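Local coordinates for protein 1d10 (Caenorhabditis elegans, PDB 1T9F), which is of unknown function but has the beta-trefoil fold of MIR-domain proteins and probably resembles the SDF2-like members of that family, at residues A[83-88]-A[106-111]; A[55-60]-A[74-79]; A[93-98]-A[148-153]; A[39-44]-A[155-160]; A[3-8]-A[125-130]. All blocks are in the same frame, centred on the assembly; numbering follows the deposited sequence.

Overall arrangement
The five contacts sit around a single beta-trefoil chain, in which a closed six-stranded barrel meets a second antiparallel sheet. Contact 2 pairs two barrel strands. Contact 1 lies beside it, with centres about 9 Å apart, and the two are joined by the E108–K78 salt bridge. Contact 5 also reaches contact 2: V7 and W126 pack on I55, with centres about 17 Å apart. Contact 4 lies in the second sheet, and contact 3 is about 9 Å from it between centres. E159 of contact 4 binds S96 and L95 of contact 3. Contacts 3 and 5 are far apart, about 33 Å between centres. L86 and V40 bring contacts 1 and 4 into touch.

Contact 1: residues A[83-88]-A[106-111]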
# COMPACT_ATOMS: atom_id res chain seq x y z
N GLY A 83 -3.30 0.78 -13.23
CA GLY A 83 -4.03 -0.48 -13.17
C GLY A 83 -3.33 -1.64 -12.50
O GLY A 83 -3.83 -2.77 -12.53
N THR A 84 -2.18 -1.37 -11.89
CA THR A 84 -1.39 -2.38 -11.20
C THR A 84 -1.89 -2.58 -9.75
O THR A 84 -2.78 -1.86 -9.29
CB THR A 84 0.08 -1.96 -11.14
OG1 THR A 84 0.15 -0.62 -10.65
CG2 THR A 84 0.73 -2.02 -12.52
N PHE A 85 -1.30 -3.54 -9.05
CA PHE A 85 -1.66 -3.81 -7.66
C PHE A 85 -0.45 -3.75 -6.72
O PHE A 85 0.66 -4.11 -7.11
CB PHE A 85 -2.32 -5.20 -7.52
CG PHE A 85 -3.77 -5.23 -7.92
CD1 PHE A 85 -4.15 -5.52 -9.22
CD2 PHE A 85 -4.77 -4.96 -6.98
CE1 PHE A 85 -5.49 -5.54 -9.59
CE2 PHE A 85 -6.11 -4.97 -7.34
CZ PHE A 85 -6.47 -5.26 -8.65
N LEU A 86 -0.66 -3.27 -5.50
CA LEU A 86 0.43 -3.21 -4.53
C LEU A 86 0.87 -4.66 -4.38
O LEU A 86 0.08 -5.53 -4.03
CB LEU A 86 -0.09 -2.68 -3.20
CG LEU A 86 0.99 -2.34 -2.18
CD1 LEU A 86 1.87 -1.20 -2.73
CD2 LEU A 86 0.33 -1.94 -0.87
N HIS A 87 2.15 -4.90 -4.62
CA HIS A 87 2.68 -6.26 -4.62
C HIS A 87 3.96 -6.44 -3.83
O HIS A 87 4.74 -5.51 -3.65
CB HIS A 87 2.95 -6.65 -6.08
CG HIS A 87 3.22 -8.10 -6.30
ND1 HIS A 87 2.22 -9.01 -6.58
CD2 HIS A 87 4.39 -8.79 -6.36
CE1 HIS A 87 2.77 -10.20 -6.81
NE2 HIS A 87 4.08 -10.09 -6.68
N SER A 88 4.16 -7.66 -3.33
CA SER A 88 5.40 -7.96 -2.62
C SER A 88 5.83 -9.38 -2.95
O SER A 88 5.05 -10.18 -3.49
CB SER A 88 5.27 -7.79 -1.12
OG SER A 88 6.56 -7.49 -0.60
N GLY A 106 1.28 -6.38 -12.18
CA GLY A 106 0.19 -6.86 -13.00
C GLY A 106 -1.03 -6.01 -13.30
O GLY A 106 -0.92 -4.88 -13.77
N SER A 107 -2.20 -6.60 -13.05
CA SER A 107 -3.50 -5.99 -13.32
C SER A 107 -4.55 -6.93 -12.74
O SER A 107 -4.20 -7.92 -12.11
CB SER A 107 -3.72 -5.89 -14.83
OG SER A 107 -3.79 -7.19 -15.39
N GLU A 108 -5.82 -6.65 -12.97
CA GLU A 108 -6.87 -7.52 -12.45
C GLU A 108 -6.74 -8.93 -13.04
O GLU A 108 -7.02 -9.92 -12.36
CB GLU A 108 -8.25 -6.95 -12.78
CG GLU A 108 -8.62 -5.75 -11.93
CD GLU A 108 -9.99 -5.20 -12.24
OE1 GLU A 108 -10.97 -5.97 -12.24
OE2 GLU A 108 -10.08 -3.98 -12.48
N ALA A 109 -6.30 -9.00 -14.29
CA ALA A 109 -6.13 -10.27 -14.97
C ALA A 109 -4.92 -11.06 -14.47
O ALA A 109 -4.99 -12.27 -14.35
CB ALA A 109 -6.00 -10.04 -16.48
N GLU A 110 -3.82 -10.37 -14.18
CA GLU A 110 -2.61 -11.04 -13.72
C GLU A 110 -2.47 -11.17 -12.20
O GLU A 110 -1.55 -11.81 -11.71
CB GLU A 110 -1.37 -10.30 -14.21
CG GLU A 110 -1.28 -10.09 -15.71
CD GLU A 110 -0.27 -9.03 -16.07
OE1 GLU A 110 0.93 -9.35 -16.22
OE2 GLU A 110 -0.67 -7.85 -16.16
N SER A 111 -3.37 -10.53 -11.46
CA SER A 111 -3.30 -10.55 -10.00
C SER A 111 -3.23 -11.95 -9.39
O SER A 111 -3.96 -12.86 -9.82
CB SER A 111 -4.51 -9.81 -9.43
OG SER A 111 -4.46 -9.74 -8.01
O HOH W 1 -6.02 -3.71 -14.06
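The F85 ring supplies most of the packing against the loop 106-111. Chi1 of -80° puts CG beside the backbone N, and the ring meets the loop edge-on, with S107 C and E108 N close to its plane. F85 CE1 is 3.6 Å from S107 C. The aliphatic part of E108 also reaches the ring, with CG 3.9 Å from F85 CE1. The E108 carboxylate stands nearly upright to the ring, 87° between planes, and its OE2 makes a salt bridge with K78. S111 OG lies over one face of F85 and is hydrogen-bonded to D115. T84 adds a smaller contact, its CG2 3.5 Å from G106 O.

In the beta-trefoil this joins the start of the hairpin strand 85-89 to the loop leading from strand 100-105 back to barrel strand 117-120.

The backbones meet through a CH...O contact, S107 CA to G83 O at 3.3 Å, and a water. The water donates to G83 O at 2.8 Å and accepts from E108 N.

Within the loop, S107 OG donates to the anti lone pair of E110 OE2 at 3.3 Å. S107 OG also accepts weak bonds from A109 N and E110 N.

Contact 2: residues A[55-60]-A[74-79]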
# COMPACT_ATOMS: atom_id res chain seq x y z
N ILE A 55 -9.42 0.08 -3.15
CA ILE A 55 -9.49 -1.12 -2.34
C ILE A 55 -10.29 -2.21 -3.04
O ILE A 55 -11.43 -1.99 -3.45
CB ILE A 55 -10.15 -0.82 -0.98
CG1 ILE A 55 -9.32 0.24 -0.24
CG2 ILE A 55 -10.24 -2.10 -0.15
CD1 ILE A 55 -9.95 0.72 1.01
N PHE A 56 -9.66 -3.37 -3.20
CA PHE A 56 -10.27 -4.53 -3.84
C PHE A 56 -10.36 -5.68 -2.84
O PHE A 56 -9.58 -5.75 -1.89
CB PHE A 56 -9.41 -5.02 -5.01
CG PHE A 56 -9.81 -4.43 -6.34
CD1 PHE A 56 -9.68 -3.08 -6.59
CD2 PHE A 56 -10.29 -5.25 -7.35
CE1 PHE A 56 -10.04 -2.54 -7.82
CE2 PHE A 56 -10.66 -4.72 -8.60
CZ PHE A 56 -10.52 -3.36 -8.83
N PRO A 57 -11.32 -6.61 -3.03
CA PRO A 57 -11.41 -7.73 -2.09
C PRO A 57 -10.18 -8.59 -2.33
O PRO A 57 -9.50 -8.43 -3.35
CB PRO A 57 -12.71 -8.42 -2.51
CG PRO A 57 -12.77 -8.15 -3.99
CD PRO A 57 -12.35 -6.70 -4.08
N ALA A 58 -9.87 -9.49 -1.40
CA ALA A 58 -8.70 -10.36 -1.53
C ALA A 58 -8.78 -11.17 -2.82
O ALA A 58 -9.86 -11.33 -3.39
CB ALA A 58 -8.62 -11.29 -0.33
N LEU A 59 -7.64 -11.67 -3.29
CA LEU A 59 -7.60 -12.44 -4.53
C LEU A 59 -8.68 -13.50 -4.64
O LEU A 59 -9.35 -13.62 -5.67
CB LEU A 59 -6.24 -13.12 -4.72
CG LEU A 59 -6.15 -13.98 -5.99
CD1 LEU A 59 -6.25 -13.09 -7.22
CD2 LEU A 59 -4.84 -14.76 -6.02
N ASN A 60 -8.87 -14.29 -3.59
CA ASN A 60 -9.88 -15.34 -3.64
C ASN A 60 -11.16 -15.01 -2.88
O ASN A 60 -11.84 -15.90 -2.36
CB ASN A 60 -9.28 -16.66 -3.14
CG ASN A 60 -8.14 -17.14 -4.02
OD1 ASN A 60 -8.30 -17.30 -5.23
ND2 ASN A 60 -6.97 -17.36 -3.41
N LYS A 74 -8.11 -9.66 4.40
CA LYS A 74 -7.11 -9.34 3.39
C LYS A 74 -7.76 -8.49 2.31
O LYS A 74 -8.97 -8.59 2.07
CB LYS A 74 -6.53 -10.61 2.77
CG LYS A 74 -5.59 -11.36 3.71
CD LYS A 74 -4.92 -12.54 3.04
CE LYS A 74 -5.90 -13.68 2.80
NZ LYS A 74 -5.18 -14.89 2.33
N ILE A 75 -6.97 -7.62 1.69
CA ILE A 75 -7.45 -6.78 0.60
C ILE A 75 -6.34 -6.71 -0.43
O ILE A 75 -5.26 -7.24 -0.23
CB ILE A 75 -7.75 -5.33 1.04
CG1 ILE A 75 -6.47 -4.67 1.57
CG2 ILE A 75 -8.85 -5.32 2.06
CD1 ILE A 75 -6.62 -3.17 1.88
N ARG A 76 -6.66 -6.06 -1.55
CA ARG A 76 -5.71 -5.82 -2.61
C ARG A 76 -5.84 -4.32 -2.86
O ARG A 76 -6.92 -3.75 -2.67
CB ARG A 76 -6.06 -6.62 -3.87
CG ARG A 76 -5.56 -8.06 -3.85
CD ARG A 76 -5.91 -8.78 -5.15
NE ARG A 76 -7.35 -8.88 -5.30
CZ ARG A 76 -7.98 -9.11 -6.45
NH1 ARG A 76 -7.29 -9.27 -7.57
NH2 ARG A 76 -9.31 -9.16 -6.48
N LEU A 77 -4.76 -3.67 -3.27
CA LEU A 77 -4.80 -2.24 -3.52
C LEU A 77 -4.40 -1.97 -4.96
O LEU A 77 -3.26 -2.22 -5.36
CB LEU A 77 -3.87 -1.49 -2.56
CG LEU A 77 -4.34 -1.38 -1.10
CD1 LEU A 77 -3.25 -0.72 -0.25
CD2 LEU A 77 -5.63 -0.55 -1.05
N LYS A 78 -5.34 -1.44 -5.73
CA LYS A 78 -5.11 -1.13 -7.13
C LYS A 78 -4.66 0.31 -7.36
O LYS A 78 -5.31 1.25 -6.89
CB LYS A 78 -6.39 -1.39 -7.92
CG LYS A 78 -6.22 -1.29 -9.43
CD LYS A 78 -7.54 -1.53 -10.13
CE LYS A 78 -7.38 -1.57 -11.64
NZ LYS A 78 -8.70 -1.78 -12.28
N HIS A 79 -3.54 0.49 -8.05
CA HIS A 79 -3.06 1.83 -8.35
C HIS A 79 -3.90 2.28 -9.55
O HIS A 79 -3.78 1.72 -10.65
CB HIS A 79 -1.58 1.80 -8.70
CG HIS A 79 -1.00 3.15 -8.97
ND1 HIS A 79 -0.45 3.49 -10.19
CD2 HIS A 79 -0.88 4.24 -8.18
CE1 HIS A 79 -0.01 4.74 -10.13
NE2 HIS A 79 -0.26 5.22 -8.92
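I55 packs beside L77, the two side chains lying alongside and pointing the same way. I55 CG1 is 3.9 Å from L77 CD2. The other branch, CG2, meets I75 CG2 at 4.1 Å.

F56 is the hydrogen-bonded partner of R76. F56 N donates to R76 O at 2.8 Å, and R76 N returns a bond to F56 O. F56 and R76 share the sheet face away from I55 and L77. The extended K78 chain crosses the F56 ring obliquely, CD 3.6 Å from F56 CE1, while K78 NZ goes on to E108. F85 and Y10 meet the same ring edge-to-face.

These are neighbouring antiparallel strands of the six-stranded barrel of the beta-trefoil, and they cross at 136° between N-to-C directions.

P57 turns its carbonyl to the R76 guanidinium. R76 NE and NH2 both grip P57 O side-on, with NE at 2.9 Å and NH2 at 3.2 Å. A bend at chi3 (-64°) swings the group back over the first segment. P57 O lies in the guanidinium plane, and the two bonds should hold the guanidinium against rotation. R76 NH1 is hydrogen-bonded to S111 OG.

A58 CB sits 3.6 Å from K74 O. L59 then covers one guanidinium face with its CA, opposite F56 CD2 on the other face. L59 N is hydrogen-bonded to D116 OD1.

Contact 3: residues A[93-98]-A[148-153]; sequences APLSKQ and QQFGRP
F150 meets L95 and P94 along its CD1, CE1 and CZ atoms. From CB, chi1 of -70° places CG beside the backbone N and carries the ring to the loop 93-98. CG is the first ring atom to meet it, 4.1 Å from L95 CD1. CD1 of F150 comes closest, at 3.4 Å from L95 CD1. Next round the ring, CE1 has both L95 CD1 and L95 CG near it, the latter at 3.7 Å. At the tip, F150 CZ stands 3.9 Å from P94 CG. The proline carbon lies near the ring plane, at the edge, and the two side chains cross at about a right angle.

L95 CD1 serves two neighbours, since it also lies 3.6 Å from Q149 O. Farther along, the chain of Q148 bends at chi2 and its CG passes 3.7 Å from S96 OG. That hydroxyl is hydrogen-bonded to E159 OE1. The contact is mainly apolar, made by the side chains of P94, L95 and F150; the nearest CA atoms, those of L95 and Q148, are 7.2 Å apart.

Strand 158-163 links both segments. E159 holds the loop 93-98 through S96 OG and L95 N, and its backbone pairs with Q148. F150 is bonded through its backbone to G156 and Q157, just ahead of that strand. P94 packs on Y31 and S33, in the loop between strands 29-30 and 38-43.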
# COMPACT_ATOMS: atom_id res chain seq x y z
N ALA A 93 14.81 -5.01 -1.44
CA ALA A 93 14.42 -3.61 -1.67
C ALA A 93 15.49 -2.93 -2.53
O ALA A 93 16.64 -3.35 -2.55
CB ALA A 93 14.27 -2.88 -0.34
N PRO A 94 15.11 -1.86 -3.25
CA PRO A 94 16.05 -1.12 -4.11
C PRO A 94 17.19 -0.39 -3.40
O PRO A 94 18.33 -0.45 -3.87
CB PRO A 94 15.13 -0.17 -4.87
CG PRO A 94 14.04 0.10 -3.89
CD PRO A 94 13.76 -1.28 -3.34
N LEU A 95 16.91 0.29 -2.30
CA LEU A 95 17.95 1.02 -1.58
C LEU A 95 18.26 0.42 -0.22
O LEU A 95 19.31 0.69 0.37
CB LEU A 95 17.55 2.49 -1.40
CG LEU A 95 17.26 3.31 -2.66
CD1 LEU A 95 16.83 4.71 -2.27
CD2 LEU A 95 18.49 3.36 -3.56
N SER A 96 17.34 -0.38 0.30
CA SER A 96 17.54 -1.02 1.60
C SER A 96 17.68 -2.52 1.42
O SER A 96 16.70 -3.26 1.42
CB SER A 96 16.38 -0.70 2.53
OG SER A 96 16.34 0.69 2.83
N LYS A 97 18.92 -2.96 1.28
CA LYS A 97 19.25 -4.37 1.08
C LYS A 97 18.65 -5.32 2.12
O LYS A 97 18.29 -6.46 1.79
CB LYS A 97 20.77 -4.54 1.07
CG LYS A 97 21.48 -3.84 -0.07
CD LYS A 97 21.23 -4.54 -1.40
CE LYS A 97 22.16 -4.00 -2.49
NZ LYS A 97 22.10 -4.81 -3.75
N GLN A 98 18.54 -4.86 3.36
CA GLN A 98 18.00 -5.69 4.43
C GLN A 98 16.49 -5.86 4.36
O GLN A 98 15.92 -6.68 5.09
CB GLN A 98 18.35 -5.10 5.80
CG GLN A 98 19.25 -3.87 5.79
CD GLN A 98 18.56 -2.62 5.27
OE1 GLN A 98 18.40 -2.44 4.07
NE2 GLN A 98 18.14 -1.76 6.19
N GLN A 148 14.60 5.77 3.80
CA GLN A 148 15.49 6.21 2.74
C GLN A 148 14.70 7.01 1.72
O GLN A 148 13.48 6.85 1.60
CB GLN A 148 16.15 5.01 2.05
CG GLN A 148 17.17 4.30 2.91
CD GLN A 148 18.30 5.22 3.32
OE1 GLN A 148 19.00 5.78 2.48
NE2 GLN A 148 18.47 5.39 4.63
N GLN A 149 15.39 7.86 0.98
CA GLN A 149 14.77 8.68 -0.06
C GLN A 149 15.50 8.45 -1.37
O GLN A 149 16.70 8.17 -1.38
CB GLN A 149 14.83 10.16 0.31
CG GLN A 149 13.91 10.57 1.44
CD GLN A 149 13.94 12.08 1.68
OE1 GLN A 149 13.97 12.86 0.73
NE2 GLN A 149 13.91 12.48 2.94
N PHE A 150 14.78 8.56 -2.48
CA PHE A 150 15.37 8.37 -3.79
C PHE A 150 15.94 9.68 -4.33
O PHE A 150 15.63 10.76 -3.82
CB PHE A 150 14.33 7.89 -4.79
CG PHE A 150 13.87 6.48 -4.56
CD1 PHE A 150 14.70 5.41 -4.83
CD2 PHE A 150 12.59 6.24 -4.08
CE1 PHE A 150 14.28 4.10 -4.63
CE2 PHE A 150 12.15 4.93 -3.87
CZ PHE A 150 13.00 3.86 -4.15
N GLY A 151 16.76 9.54 -5.36
CA GLY A 151 17.35 10.69 -6.02
C GLY A 151 16.61 10.76 -7.34
O GLY A 151 15.55 10.13 -7.48
N ARG A 152 17.13 11.49 -8.32
CA ARG A 152 16.48 11.59 -9.62
C ARG A 152 16.30 10.19 -10.20
O ARG A 152 17.05 9.27 -9.85
CB ARG A 152 17.33 12.43 -10.57
CG ARG A 152 18.51 11.68 -11.19
CD ARG A 152 19.42 11.08 -10.12
NE ARG A 152 19.94 12.10 -9.22
CZ ARG A 152 20.64 13.16 -9.62
NH1 ARG A 152 20.90 13.34 -10.90
NH2 ARG A 152 21.10 14.03 -8.72
N PRO A 153 15.32 9.99 -11.09
CA PRO A 153 14.35 10.96 -11.63
C PRO A 153 13.13 11.16 -10.73
O PRO A 153 12.13 11.74 -11.16
CB PRO A 153 13.97 10.33 -12.96
CG PRO A 153 13.93 8.87 -12.61
CD PRO A 153 15.20 8.70 -11.80

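Contact 4: residues A[39-44]-A[155-160]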
# COMPACT_ATOMS: atom_id res chain seq x y z
N SER A 39 7.95 0.59 -9.69
CA SER A 39 8.25 0.98 -8.32
C SER A 39 7.06 1.58 -7.56
O SER A 39 6.06 2.00 -8.15
CB SER A 39 9.40 1.99 -8.30
OG SER A 39 9.01 3.22 -8.90
N VAL A 40 7.20 1.60 -6.23
CA VAL A 40 6.20 2.16 -5.33
C VAL A 40 6.97 3.05 -4.37
O VAL A 40 8.00 2.65 -3.84
CB VAL A 40 5.49 1.07 -4.51
CG1 VAL A 40 4.61 1.71 -3.44
CG2 VAL A 40 4.64 0.19 -5.43
N THR A 41 6.48 4.27 -4.16
CA THR A 41 7.14 5.20 -3.26
C THR A 41 6.11 5.92 -2.39
O THR A 41 4.92 5.58 -2.40
CB THR A 41 7.89 6.30 -4.05
OG1 THR A 41 6.92 7.17 -4.66
CG2 THR A 41 8.77 5.67 -5.13
N ALA A 42 6.58 6.91 -1.64
CA ALA A 42 5.71 7.73 -0.81
C ALA A 42 6.14 9.16 -1.13
O ALA A 42 7.33 9.48 -1.08
CB ALA A 42 5.91 7.42 0.66
N VAL A 43 5.17 10.01 -1.46
CA VAL A 43 5.47 11.38 -1.82
C VAL A 43 4.97 12.47 -0.87
O VAL A 43 3.86 12.40 -0.35
CB VAL A 43 4.89 11.69 -3.22
CG1 VAL A 43 5.58 10.81 -4.26
CG2 VAL A 43 3.39 11.43 -3.23
N LYS A 44 5.82 13.47 -0.67
CA LYS A 44 5.49 14.62 0.17
C LYS A 44 4.96 15.65 -0.82
O LYS A 44 5.51 16.73 -0.98
CB LYS A 44 6.75 15.12 0.89
CG LYS A 44 6.65 16.50 1.53
CD LYS A 44 5.44 16.63 2.44
CE LYS A 44 5.35 18.04 3.02
NZ LYS A 44 5.32 19.10 1.96
N HIS A 155 13.43 12.40 -7.32
CA HIS A 155 14.08 13.01 -6.18
C HIS A 155 13.20 13.39 -4.99
O HIS A 155 12.20 14.08 -5.13
CB HIS A 155 14.86 14.25 -6.64
CG HIS A 155 15.46 15.04 -5.52
ND1 HIS A 155 14.73 15.90 -4.74
CD2 HIS A 155 16.73 15.08 -5.04
CE1 HIS A 155 15.51 16.44 -3.82
NE2 HIS A 155 16.73 15.95 -3.98
N GLY A 156 13.61 12.93 -3.81
CA GLY A 156 12.88 13.25 -2.60
C GLY A 156 11.78 12.27 -2.23
O GLY A 156 11.23 12.35 -1.13
N GLN A 157 11.45 11.36 -3.13
CA GLN A 157 10.40 10.39 -2.84
C GLN A 157 10.93 9.32 -1.88
O GLN A 157 12.07 8.87 -2.02
CB GLN A 157 9.88 9.77 -4.14
CG GLN A 157 9.19 10.80 -5.03
CD GLN A 157 8.55 10.20 -6.26
OE1 GLN A 157 8.05 9.08 -6.24
NE2 GLN A 157 8.53 10.97 -7.35
N ARG A 158 10.12 8.93 -0.91
CA ARG A 158 10.54 7.94 0.08
C ARG A 158 10.45 6.49 -0.39
O ARG A 158 9.51 6.10 -1.09
CB ARG A 158 9.75 8.11 1.37
CG ARG A 158 9.99 9.43 2.10
CD ARG A 158 9.25 10.58 1.45
NE ARG A 158 9.06 11.71 2.36
CZ ARG A 158 9.98 12.64 2.61
NH1 ARG A 158 11.16 12.59 2.02
NH2 ARG A 158 9.70 13.63 3.46
N GLU A 159 11.43 5.68 0.02
CA GLU A 159 11.45 4.27 -0.34
C GLU A 159 10.42 3.52 0.50
O GLU A 159 10.35 3.70 1.71
CB GLU A 159 12.84 3.66 -0.10
CG GLU A 159 12.89 2.14 -0.34
CD GLU A 159 14.21 1.51 0.11
OE1 GLU A 159 14.76 1.94 1.15
OE2 GLU A 159 14.67 0.56 -0.56
N VAL A 160 9.62 2.70 -0.18
CA VAL A 160 8.60 1.89 0.46
C VAL A 160 9.09 0.44 0.38
O VAL A 160 9.49 -0.03 -0.70
CB VAL A 160 7.25 2.01 -0.27
CG1 VAL A 160 6.25 1.01 0.31
CG2 VAL A 160 6.70 3.43 -0.16
O HOH W 2 10.33 2.08 -2.84
O HOH W 3 8.26 13.25 -2.39
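V160 lays its CG2 methyl over the backbone of T41, 3.4 Å from T41 C. The same methyl touches A42 CB. V160 CB packs on V40 CG1 at 4.1 Å, where the two side chains cross.

T41 and Q157 make the side-chain hydrogen bond of the contact. With chi1 at 71°, T41 OG1 sits between its backbone N and carbonyl carbon and faces the glutamine amide. T41 OG1 donates to a lone pair of Q157 OE1, in the carbonyl plane, at 2.7 Å. V43 runs alongside the extended Q157 chain, its CG1 3.6 Å from Q157 CD.

A42 and R158 form a hydrogen-bonded antiparallel pair. R158 N donates to A42 O at 2.8 Å, and A42 N donates to R158 O at 3.1 Å. A bend at chi2 (77°) keeps R158 CD 3.4 Å from A42 O. K44 CB lies over one face of the R158 guanidinium, near NH2, and R158 NE makes a salt bridge with D20.

Between V40 and V160 a water bridges the backbones: it donates to V40 O at 2.6 Å and accepts from V160 N.

L143, L145 and V102 also pack on V160, and L24 and A104 on V40. Strand 38-43, in the first MIR range, pairs with strand 158-163, in the third, where hairpins of the beta-trefoil meet in the triangular cap over the barrel.

Contact 5: residues A[3-8]-A[125-130]; sequences DEDFVT and EWLESE
V7 and W126 meet through their first torsions. Chi1 of -179° in V7 sets CG1 anti to the backbone N, by the six-membered ring, and CG2 beside the N, over the five-membered ring. W126 has chi1 of -166°, which turns one ring face to V7 CG2. Here the N-terminal arm of the beta-trefoil, before strand 12-17, crosses the loop that enters strand 131-136. It joins the first and third MIR ranges.

Two backbone bonds hold the crossing. V7 N donates to W126 O at 2.7 Å. E128 N donates to D5 O at 3.0 Å, approaching from above the carbonyl plane. Between them F6 and L127 come close, their CA atoms 4.0 Å apart. L127 to E130 form a type I beta turn, closed by a bond from E130 N to L127 O.

The D5 side chain leans over L127. Its OD2 is 3.4 Å from L127 CB, and the two side chains cross at about a right angle. F6 lies side by side with E125, ring and carboxylate planes only modestly inclined. A68 touches both of them.

W126 also packs on I55, F15 and V174 of barrel strands, and meets F132 edge-to-face. V7 CG2 sits 3.5 Å from the centroid of the W126 five-membered ring, a CH-pi contact only 5° off the ring normal.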
# COMPACT_ATOMS: atom_id res chain seq x y z
N ASP A 3 -18.72 5.88 14.73
CA ASP A 3 -18.31 4.48 14.70
C ASP A 3 -18.72 3.78 13.41
O ASP A 3 -18.60 2.57 13.30
CB ASP A 3 -18.92 3.74 15.90
CG ASP A 3 -18.93 4.58 17.16
OD1 ASP A 3 -17.87 5.15 17.51
OD2 ASP A 3 -19.99 4.67 17.81
N GLU A 4 -19.20 4.56 12.44
CA GLU A 4 -19.63 3.99 11.17
C GLU A 4 -18.99 4.73 9.98
O GLU A 4 -19.56 4.78 8.89
CB GLU A 4 -21.16 4.03 11.07
CG GLU A 4 -21.74 3.27 9.89
CD GLU A 4 -23.22 2.96 10.04
OE1 GLU A 4 -23.81 2.39 9.10
OE2 GLU A 4 -23.80 3.29 11.10
N ASP A 5 -17.81 5.29 10.21
CA ASP A 5 -17.08 5.99 9.16
C ASP A 5 -16.06 5.01 8.59
O ASP A 5 -14.93 5.38 8.26
CB ASP A 5 -16.36 7.22 9.73
CG ASP A 5 -15.25 6.86 10.71
OD1 ASP A 5 -14.60 7.80 11.24
OD2 ASP A 5 -15.01 5.66 10.95
N PHE A 6 -16.47 3.75 8.49
CA PHE A 6 -15.60 2.69 7.99
C PHE A 6 -15.19 2.78 6.53
O PHE A 6 -15.88 3.38 5.71
CB PHE A 6 -16.23 1.32 8.27
CG PHE A 6 -17.67 1.23 7.89
CD1 PHE A 6 -18.07 1.37 6.56
CD2 PHE A 6 -18.64 0.99 8.86
CE1 PHE A 6 -19.42 1.28 6.21
CE2 PHE A 6 -19.99 0.90 8.51
CZ PHE A 6 -20.38 1.04 7.19
N VAL A 7 -14.06 2.16 6.23
CA VAL A 7 -13.52 2.12 4.88
C VAL A 7 -14.29 1.03 4.14
O VAL A 7 -14.49 -0.06 4.68
CB VAL A 7 -12.02 1.75 4.91
CG1 VAL A 7 -11.46 1.74 3.51
CG2 VAL A 7 -11.27 2.75 5.78
N THR A 8 -14.70 1.32 2.92
CA THR A 8 -15.50 0.38 2.15
C THR A 8 -14.83 -0.22 0.92
O THR A 8 -13.89 0.35 0.35
CB THR A 8 -16.82 1.03 1.71
OG1 THR A 8 -16.55 2.10 0.80
CG2 THR A 8 -17.56 1.59 2.92
N GLU A 125 -13.59 -3.48 12.12
CA GLU A 125 -14.22 -2.70 11.07
C GLU A 125 -13.33 -1.49 10.82
O GLU A 125 -13.32 -0.53 11.60
CB GLU A 125 -15.63 -2.27 11.46
CG GLU A 125 -16.62 -2.45 10.32
CD GLU A 125 -18.07 -2.42 10.77
OE1 GLU A 125 -18.94 -2.73 9.93
OE2 GLU A 125 -18.34 -2.10 11.95
N TRP A 126 -12.55 -1.58 9.75
CA TRP A 126 -11.63 -0.54 9.34
C TRP A 126 -12.29 0.83 9.34
O TRP A 126 -13.14 1.10 8.50
CB TRP A 126 -11.10 -0.87 7.94
CG TRP A 126 -9.91 -0.08 7.50
CD1 TRP A 126 -9.25 0.88 8.20
CD2 TRP A 126 -9.23 -0.21 6.25
NE1 TRP A 126 -8.20 1.37 7.46
CE2 TRP A 126 -8.16 0.72 6.26
CE3 TRP A 126 -9.42 -1.01 5.12
CZ2 TRP A 126 -7.29 0.86 5.18
CZ3 TRP A 126 -8.55 -0.87 4.04
CH2 TRP A 126 -7.50 0.06 4.08
N LEU A 127 -11.90 1.68 10.29
CA LEU A 127 -12.46 3.02 10.40
C LEU A 127 -11.50 4.01 9.74
O LEU A 127 -10.28 3.92 9.89
CB LEU A 127 -12.64 3.40 11.88
CG LEU A 127 -13.45 2.45 12.77
CD1 LEU A 127 -13.38 2.94 14.22
CD2 LEU A 127 -14.89 2.38 12.30
N GLU A 128 -12.07 4.97 9.01
CA GLU A 128 -11.28 5.97 8.31
C GLU A 128 -10.50 6.88 9.26
O GLU A 128 -9.57 7.57 8.84
CB GLU A 128 -12.20 6.81 7.43
CG GLU A 128 -11.48 7.79 6.53
CD GLU A 128 -12.39 8.36 5.46
OE1 GLU A 128 -13.07 7.56 4.79
OE2 GLU A 128 -12.43 9.60 5.30
N SER A 129 -10.87 6.86 10.53
CA SER A 129 -10.23 7.71 11.54
C SER A 129 -9.13 7.03 12.35
O SER A 129 -8.58 7.63 13.27
CB SER A 129 -11.29 8.22 12.51
OG SER A 129 -11.82 7.14 13.26
N GLU A 130 -8.81 5.79 12.02
CA GLU A 130 -7.79 5.11 12.79
C GLU A 130 -6.52 4.84 12.00
O GLU A 130 -6.52 4.89 10.77
CB GLU A 130 -8.35 3.79 13.33
CG GLU A 130 -8.41 2.68 12.31
CD GLU A 130 -9.29 1.53 12.76
OE1 GLU A 130 -10.52 1.62 12.59
OE2 GLU A 130 -8.74 0.53 13.30